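Local atomic coordinates of YbgK (Escherichia coli, PDB entry 5DUD), a protein that forms one subunit of 5-oxoprolinase, the enzyme that cleaves 5-oxo-L-proline to L-glutamate at the cost of ATP hydrolysis. Residues Y10-D15 with G141-D146; L2-A7 with D148-G153; P51-T56 with G117-P122. All coordinates share one frame; numbering follows the deposited sequence.

Interaction 1. Residues Y10-D15 with G141-D146; sequences YTTVQD and GRLLKD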
# COMPACT_ATOMS: atom_id res chain seq x y z
N TYR A 10 7.74 -10.21 13.77
CA TYR A 10 6.96 -9.78 12.61
C TYR A 10 7.46 -10.55 11.38
O TYR A 10 8.18 -10.00 10.54
CB TYR A 10 7.08 -8.24 12.43
CG TYR A 10 5.77 -7.53 12.20
CD1 TYR A 10 4.95 -7.18 13.26
CD2 TYR A 10 5.41 -7.09 10.93
CE1 TYR A 10 3.77 -6.47 13.06
CE2 TYR A 10 4.24 -6.38 10.71
CZ TYR A 10 3.42 -6.07 11.78
OH TYR A 10 2.26 -5.35 11.56
N THR A 11 7.10 -11.84 11.29
CA THR A 11 7.49 -12.71 10.18
C THR A 11 6.27 -13.00 9.32
O THR A 11 5.23 -13.37 9.85
CB THR A 11 8.14 -13.99 10.71
OG1 THR A 11 9.15 -13.63 11.66
CG2 THR A 11 8.78 -14.83 9.61
N THR A 12 6.39 -12.83 7.98
CA THR A 12 5.31 -13.04 7.01
C THR A 12 5.82 -13.59 5.68
O THR A 12 7.00 -13.43 5.37
CB THR A 12 4.57 -11.70 6.72
OG1 THR A 12 5.50 -10.74 6.19
CG2 THR A 12 3.87 -11.16 7.93
N VAL A 13 4.91 -14.16 4.87
CA VAL A 13 5.21 -14.66 3.52
C VAL A 13 5.05 -13.49 2.55
O VAL A 13 3.93 -12.97 2.42
CB VAL A 13 4.30 -15.85 3.11
CG1 VAL A 13 4.76 -16.46 1.79
CG2 VAL A 13 4.24 -16.91 4.21
N GLN A 14 6.14 -13.04 1.90
CA GLN A 14 6.09 -11.91 0.99
C GLN A 14 6.51 -12.31 -0.42
O GLN A 14 7.33 -13.20 -0.60
CB GLN A 14 6.98 -10.77 1.52
CG GLN A 14 6.49 -10.15 2.83
CD GLN A 14 5.14 -9.46 2.72
OE1 GLN A 14 4.70 -9.05 1.64
NE2 GLN A 14 4.46 -9.30 3.84
N ASP A 15 5.88 -11.64 -1.40
CA ASP A 15 6.02 -11.86 -2.84
C ASP A 15 6.46 -10.55 -3.56
O ASP A 15 6.84 -9.58 -2.90
CB ASP A 15 4.63 -12.30 -3.36
CG ASP A 15 4.66 -13.32 -4.48
OD1 ASP A 15 5.00 -14.48 -4.20
OD2 ASP A 15 4.31 -12.96 -5.62
N GLY A 141 -3.48 -14.78 6.26
CA GLY A 141 -3.42 -13.33 6.46
C GLY A 141 -3.03 -12.91 7.86
O GLY A 141 -3.72 -12.09 8.47
N ARG A 142 -1.94 -13.48 8.39
CA ARG A 142 -1.47 -13.18 9.74
C ARG A 142 0.04 -13.44 9.87
O ARG A 142 0.65 -14.02 8.97
CB ARG A 142 -2.24 -14.02 10.78
CG ARG A 142 -2.28 -15.52 10.48
CD ARG A 142 -2.61 -16.33 11.73
NE ARG A 142 -2.60 -17.77 11.47
CZ ARG A 142 -1.51 -18.54 11.42
NH1 ARG A 142 -0.30 -18.01 11.60
NH2 ARG A 142 -1.62 -19.83 11.17
N LEU A 143 0.63 -13.02 11.00
CA LEU A 143 2.05 -13.25 11.27
C LEU A 143 2.30 -14.72 11.55
O LEU A 143 1.46 -15.37 12.17
CB LEU A 143 2.52 -12.42 12.48
CG LEU A 143 2.45 -10.90 12.35
CD1 LEU A 143 2.71 -10.24 13.69
CD2 LEU A 143 3.40 -10.39 11.29
N LEU A 144 3.45 -15.25 11.13
CA LEU A 144 3.76 -16.65 11.41
C LEU A 144 3.96 -16.81 12.91
O LEU A 144 4.45 -15.87 13.55
CB LEU A 144 5.00 -17.11 10.62
CG LEU A 144 4.88 -17.12 9.09
CD1 LEU A 144 6.13 -17.68 8.46
CD2 LEU A 144 3.68 -17.94 8.63
N LYS A 145 3.50 -17.93 13.48
CA LYS A 145 3.63 -18.23 14.92
C LYS A 145 4.38 -19.56 15.10
O LYS A 145 4.77 -20.18 14.12
CB LYS A 145 2.24 -18.24 15.62
CG LYS A 145 1.16 -19.09 15.00
CD LYS A 145 -0.00 -19.32 15.99
CE LYS A 145 -1.32 -19.58 15.30
NZ LYS A 145 -2.05 -20.86 15.51
N ASP A 146 4.62 -19.96 16.36
CA ASP A 146 5.35 -21.19 16.69
C ASP A 146 4.51 -22.44 16.37
O ASP A 146 3.32 -22.46 16.69
CB ASP A 146 5.75 -21.21 18.17
CG ASP A 146 6.67 -20.08 18.60
OD1 ASP A 146 6.50 -18.95 18.09
OD2 ASP A 146 7.56 -20.33 19.44
O HOH W 1 6.07 -13.05 13.56
O HOH W 2 2.16 -14.83 6.80
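Leu143 lays one methyl over the face of the Tyr10 ring: its CD2 is 3.9 Å from the ring centroid and 12° off the ring normal, the geometry of a CH-pi contact. The second methyl, Leu143 CD1, lies above the same face but off toward the rim, 3.8 Å from Tyr10 CD1. Leu143 has CG beside its backbone N (chi1 -63°), which turns the fork of its two methyls toward residues 10-12. CD2 also meets Thr12 CG2 at 3.5 Å, so a single methyl bridges the ring and the threonine. A serine in place of Tyr10 would take away the ring and is likely to leave Leu143 CD2 without the face it rests on, with its rotation less restricted.

Thr11 and Leu144 cross at about a right angle, Thr11 CG2 reaching Leu144 CD1 at 4.1 Å. Their backbones are joined twice. Directly, Leu144 N donates to Thr11 O at 2.9 Å, nearly straight at 169°. Indirectly, a water accepts from Thr11 N at 2.8 Å and donates to Leu144 O at 3.3 Å. A further water takes a weak bond from Val13 N and donates to Arg142 O. The Thr11 hydroxyl turns to Ala7 O, and Arg142 forms a salt bridge with Asp148.

Strand 12-14 is an outermost strand of a five-stranded antiparallel sheet and pairs with strand 52-56; the irregular loop 141-146 meets the chain at residues 10-12, crossing it rather than running beside it, and Leu144 packs on Leu53 of strand 52-56 and on Leu150 of strand 149-150.

Interaction 2. Residues L2-A7 with D148-G153; sequences LKIIRA and DRLPIG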
# COMPACT_ATOMS: atom_id res chain seq x y z
N LEU A 2 8.19 -27.13 5.42
CA LEU A 2 9.10 -26.23 6.16
C LEU A 2 8.47 -25.92 7.51
O LEU A 2 7.59 -25.06 7.59
CB LEU A 2 9.38 -24.94 5.37
CG LEU A 2 10.22 -23.85 6.08
CD1 LEU A 2 11.55 -24.40 6.53
CD2 LEU A 2 10.42 -22.66 5.17
N LYS A 3 8.89 -26.64 8.57
CA LYS A 3 8.37 -26.47 9.93
C LYS A 3 9.04 -25.30 10.63
O LYS A 3 10.26 -25.14 10.52
CB LYS A 3 8.56 -27.78 10.72
CG LYS A 3 7.95 -27.81 12.12
CD LYS A 3 8.41 -29.06 12.87
CE LYS A 3 7.80 -29.18 14.24
NZ LYS A 3 8.62 -30.04 15.13
N ILE A 4 8.24 -24.50 11.37
CA ILE A 4 8.71 -23.33 12.11
C ILE A 4 8.64 -23.62 13.62
O ILE A 4 7.61 -24.07 14.11
CB ILE A 4 7.87 -22.09 11.71
CG1 ILE A 4 8.24 -21.62 10.28
CG2 ILE A 4 8.01 -20.94 12.73
CD1 ILE A 4 7.13 -21.80 9.25
N ILE A 5 9.74 -23.30 14.34
CA ILE A 5 9.87 -23.48 15.78
C ILE A 5 9.62 -22.10 16.41
O ILE A 5 8.52 -21.88 16.89
CB ILE A 5 11.25 -24.13 16.11
CG1 ILE A 5 11.25 -25.63 15.71
CG2 ILE A 5 11.64 -23.95 17.59
CD1 ILE A 5 11.77 -25.95 14.29
N ARG A 6 10.58 -21.17 16.33
CA ARG A 6 10.38 -19.80 16.81
C ARG A 6 10.13 -18.96 15.56
O ARG A 6 10.95 -18.98 14.64
CB ARG A 6 11.55 -19.27 17.67
CG ARG A 6 12.94 -19.36 17.06
CD ARG A 6 13.97 -18.53 17.77
NE ARG A 6 15.29 -18.66 17.15
CZ ARG A 6 16.40 -18.07 17.59
NH1 ARG A 6 16.37 -17.28 18.67
NH2 ARG A 6 17.55 -18.26 16.96
N ALA A 7 8.96 -18.31 15.47
CA ALA A 7 8.64 -17.48 14.30
C ALA A 7 9.24 -16.07 14.43
O ALA A 7 9.62 -15.50 13.42
CB ALA A 7 7.13 -17.41 14.09
N ASP A 148 3.76 -23.71 13.23
CA ASP A 148 3.19 -23.77 11.87
C ASP A 148 4.17 -24.40 10.86
O ASP A 148 5.37 -24.41 11.10
CB ASP A 148 2.82 -22.36 11.36
CG ASP A 148 1.72 -21.65 12.13
OD1 ASP A 148 0.89 -22.35 12.75
OD2 ASP A 148 1.67 -20.40 12.07
N ARG A 149 3.62 -24.92 9.74
CA ARG A 149 4.38 -25.51 8.63
C ARG A 149 3.93 -24.88 7.31
O ARG A 149 2.74 -24.73 7.06
CB ARG A 149 4.22 -27.04 8.56
CG ARG A 149 5.07 -27.77 9.61
CD ARG A 149 4.40 -29.00 10.20
NE ARG A 149 3.93 -29.94 9.17
CZ ARG A 149 4.42 -31.16 8.92
NH1 ARG A 149 5.43 -31.64 9.64
NH2 ARG A 149 3.90 -31.91 7.95
N LEU A 150 4.90 -24.50 6.47
CA LEU A 150 4.64 -23.87 5.18
C LEU A 150 5.03 -24.86 4.08
O LEU A 150 6.17 -25.30 4.06
CB LEU A 150 5.41 -22.54 5.09
CG LEU A 150 4.64 -21.30 5.56
CD1 LEU A 150 4.01 -21.52 6.93
CD2 LEU A 150 5.52 -20.11 5.61
N PRO A 151 4.11 -25.26 3.18
CA PRO A 151 4.46 -26.26 2.15
C PRO A 151 5.30 -25.74 0.97
O PRO A 151 4.88 -24.82 0.27
CB PRO A 151 3.10 -26.77 1.66
CG PRO A 151 2.06 -26.12 2.54
CD PRO A 151 2.68 -24.89 3.06
N ILE A 152 6.43 -26.38 0.70
CA ILE A 152 7.33 -25.97 -0.37
C ILE A 152 6.83 -26.51 -1.71
O ILE A 152 6.21 -27.58 -1.76
CB ILE A 152 8.77 -26.46 -0.05
CG1 ILE A 152 9.24 -25.97 1.36
CG2 ILE A 152 9.77 -26.04 -1.13
CD1 ILE A 152 8.88 -24.53 1.71
N GLY A 153 7.09 -25.75 -2.78
CA GLY A 153 6.72 -26.11 -4.15
C GLY A 153 7.75 -27.03 -4.77
O GLY A 153 8.77 -27.33 -4.16
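Ile4 N donates to Asp148 O at 2.9 Å with an N-H...O angle of 155°, and the donor lies nearly along the C=O axis. Two more backbone bonds follow at the other end of the ladder, between Leu2 and Leu150. Leu150 N gives Leu2 O a 3.0 Å bond that is straight at the hydrogen (170°), although the donor is tilted from the carbonyl plane, whereas the return bond from Leu2 N to Leu150 O, though equally short, is bent and weak. Leu2 O also receives a CA-H...O contact from Arg149 CA at 3.4 Å, so two groups of residues 149-150 converge on it.

These bonds define an antiparallel register: Leu2 and Leu150 form a hydrogen-bonded pair, and Lys3 and Arg149 the adjoining non-hydrogen-bonded pair. Strand 149-150 thereby becomes an outermost strand of a six-stranded antiparallel sheet, and strand 2-4 is held between it and strand 60-64. Residues 148-153 belong to the carboxyltransferase-type region (subdomains A and B) of this PxpC-family protein.

The two faces of the ladder differ in chemistry. Leu2 and Leu150 share the buried one. There Ile152 has CG1 beside its backbone N (chi1 -54°) and CD1 folded back to meet Leu2 CB at 3.7 Å, and the CD1 methyls of Ile4 and Leu150 meet at 3.9 Å; Leu150 also packs on Ile119. On the opposite face Lys3 and Arg149 touch through aliphatic carbons, Lys3 CB to Arg149 CG at 3.7 Å. Beyond that contact the Lys3 chain runs out extended, while that of Arg149 bends at chi2 and chi3. Their like-charged ends stay apart, with Lys3 NZ 6.5 Å from Arg149 NH1. The Arg149 guanidinium instead forms a salt bridge with Glu65.

Interaction 3. Residues P51-T56 with G117-P122; sequences PALEIT and GGIDVP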
# COMPACT_ATOMS: atom_id res chain seq x y z
N PRO A 51 7.32 -16.41 -3.86
CA PRO A 51 7.08 -16.16 -2.43
C PRO A 51 8.25 -16.58 -1.53
O PRO A 51 8.72 -17.72 -1.61
CB PRO A 51 5.82 -16.98 -2.10
CG PRO A 51 5.34 -17.54 -3.38
CD PRO A 51 6.43 -17.47 -4.39
N ALA A 52 8.72 -15.65 -0.68
CA ALA A 52 9.81 -15.87 0.28
C ALA A 52 9.45 -15.24 1.63
O ALA A 52 8.71 -14.27 1.67
CB ALA A 52 11.11 -15.27 -0.25
N LEU A 53 9.98 -15.79 2.74
CA LEU A 53 9.66 -15.29 4.07
C LEU A 53 10.35 -13.98 4.40
O LEU A 53 11.57 -13.92 4.34
CB LEU A 53 10.07 -16.30 5.16
CG LEU A 53 9.45 -17.67 5.10
CD1 LEU A 53 10.03 -18.56 6.19
CD2 LEU A 53 7.96 -17.58 5.22
N GLU A 54 9.59 -12.96 4.82
CA GLU A 54 10.17 -11.71 5.33
C GLU A 54 10.31 -11.89 6.83
O GLU A 54 9.40 -12.43 7.44
CB GLU A 54 9.29 -10.49 4.98
CG GLU A 54 9.80 -9.19 5.59
CD GLU A 54 9.09 -7.95 5.10
OE1 GLU A 54 8.21 -7.44 5.83
OE2 GLU A 54 9.43 -7.47 4.00
N ILE A 55 11.45 -11.49 7.42
CA ILE A 55 11.71 -11.64 8.86
C ILE A 55 12.14 -10.29 9.40
O ILE A 55 13.03 -9.69 8.81
CB ILE A 55 12.81 -12.71 9.14
CG1 ILE A 55 12.58 -14.03 8.34
CG2 ILE A 55 12.92 -13.01 10.63
CD1 ILE A 55 13.86 -14.68 7.92
N THR A 56 11.55 -9.82 10.52
CA THR A 56 11.91 -8.53 11.13
C THR A 56 12.68 -8.81 12.41
O THR A 56 12.13 -9.43 13.33
CB THR A 56 10.67 -7.68 11.37
OG1 THR A 56 9.94 -7.58 10.14
CG2 THR A 56 11.01 -6.28 11.90
N GLY A 117 11.91 -23.94 -5.34
CA GLY A 117 10.53 -24.29 -5.66
C GLY A 117 9.54 -23.22 -5.23
O GLY A 117 8.51 -23.05 -5.88
N GLY A 118 9.83 -22.51 -4.13
CA GLY A 118 8.99 -21.45 -3.60
C GLY A 118 8.02 -21.98 -2.57
O GLY A 118 7.73 -23.18 -2.56
N ILE A 119 7.49 -21.10 -1.71
CA ILE A 119 6.53 -21.51 -0.69
C ILE A 119 5.18 -21.67 -1.36
O ILE A 119 4.60 -20.67 -1.79
CB ILE A 119 6.48 -20.51 0.50
CG1 ILE A 119 7.87 -20.34 1.16
CG2 ILE A 119 5.43 -20.96 1.53
CD1 ILE A 119 7.98 -19.20 2.13
N ASP A 120 4.72 -22.91 -1.51
CA ASP A 120 3.44 -23.18 -2.14
C ASP A 120 2.33 -22.83 -1.16
O ASP A 120 2.09 -23.59 -0.22
CB ASP A 120 3.35 -24.65 -2.60
CG ASP A 120 2.23 -24.96 -3.57
OD1 ASP A 120 1.30 -24.13 -3.70
OD2 ASP A 120 2.28 -26.03 -4.21
N VAL A 121 1.70 -21.66 -1.34
CA VAL A 121 0.58 -21.18 -0.54
C VAL A 121 -0.43 -20.64 -1.53
O VAL A 121 -0.04 -20.30 -2.65
CB VAL A 121 0.98 -20.14 0.55
CG1 VAL A 121 1.58 -20.82 1.78
CG2 VAL A 121 1.92 -19.07 0.01
N PRO A 122 -1.74 -20.56 -1.21
CA PRO A 122 -2.69 -20.11 -2.24
C PRO A 122 -2.47 -18.66 -2.70
O PRO A 122 -2.49 -17.77 -1.85
CB PRO A 122 -4.07 -20.30 -1.59
CG PRO A 122 -3.85 -20.93 -0.28
CD PRO A 122 -2.40 -20.95 0.05
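The Pro51 ring is the nearest thing to a flat side chain in this contact, and it meets Ile119 by one corner: CG lies 3.6 Å from the carbonyl O of Ile119, with CB next at 3.9 Å from the same oxygen. Asp15, Val13 and Cys128 also touch the ring. Alongside, Pro51 CB and Ile119 CB are 4.4 Å apart, a looser apolar approach.

Ile119 has CG1 beside its backbone N (chi1 -58°), which carries CD1 past Pro51 O to Leu53. There the two side chains cross at about a right angle, and Ile119 CD1 rests against the Leu53 fork, 3.5 Å from CD2 and 3.7 Å from CG.

Strand 52-56 lies inside a five-stranded antiparallel sheet, between strands 12-14 and 110-115, and the irregular segment 117-122 passes its start soon after leaving strand 110-115. Leu53 packs on Leu150 of strand 149-150, an outermost strand of the six-stranded sheet, so the apolar contact reaches from one sheet to the other.

Gly118 precedes Ile119 with phi 92° and psi 159°, at which a CB would jam against the carbonyl O of Gly117; it would also lie 3.8 Å from Pro51 CD, close without clashing.

In the fold
Interaction 3 is the most buried of the three and wholly apolar between side chains, whereas interactions 1 and 2 are partly buried and add backbone hydrogen bonds. Interaction 2 alone is a true strand pairing, at the rim of the six-stranded sheet, with charged residues on its outer face. Interactions 1 and 3 reach neighbouring strands of the five-stranded sheet, 12-14 and 52-56, each through a loop that follows strand 110-115; water-mediated bonds are seen in interaction 1. Leu150 of interaction 2 is the common apolar junction, touching side chains of both other contacts, and a salt bridge also joins interactions 1 and 2.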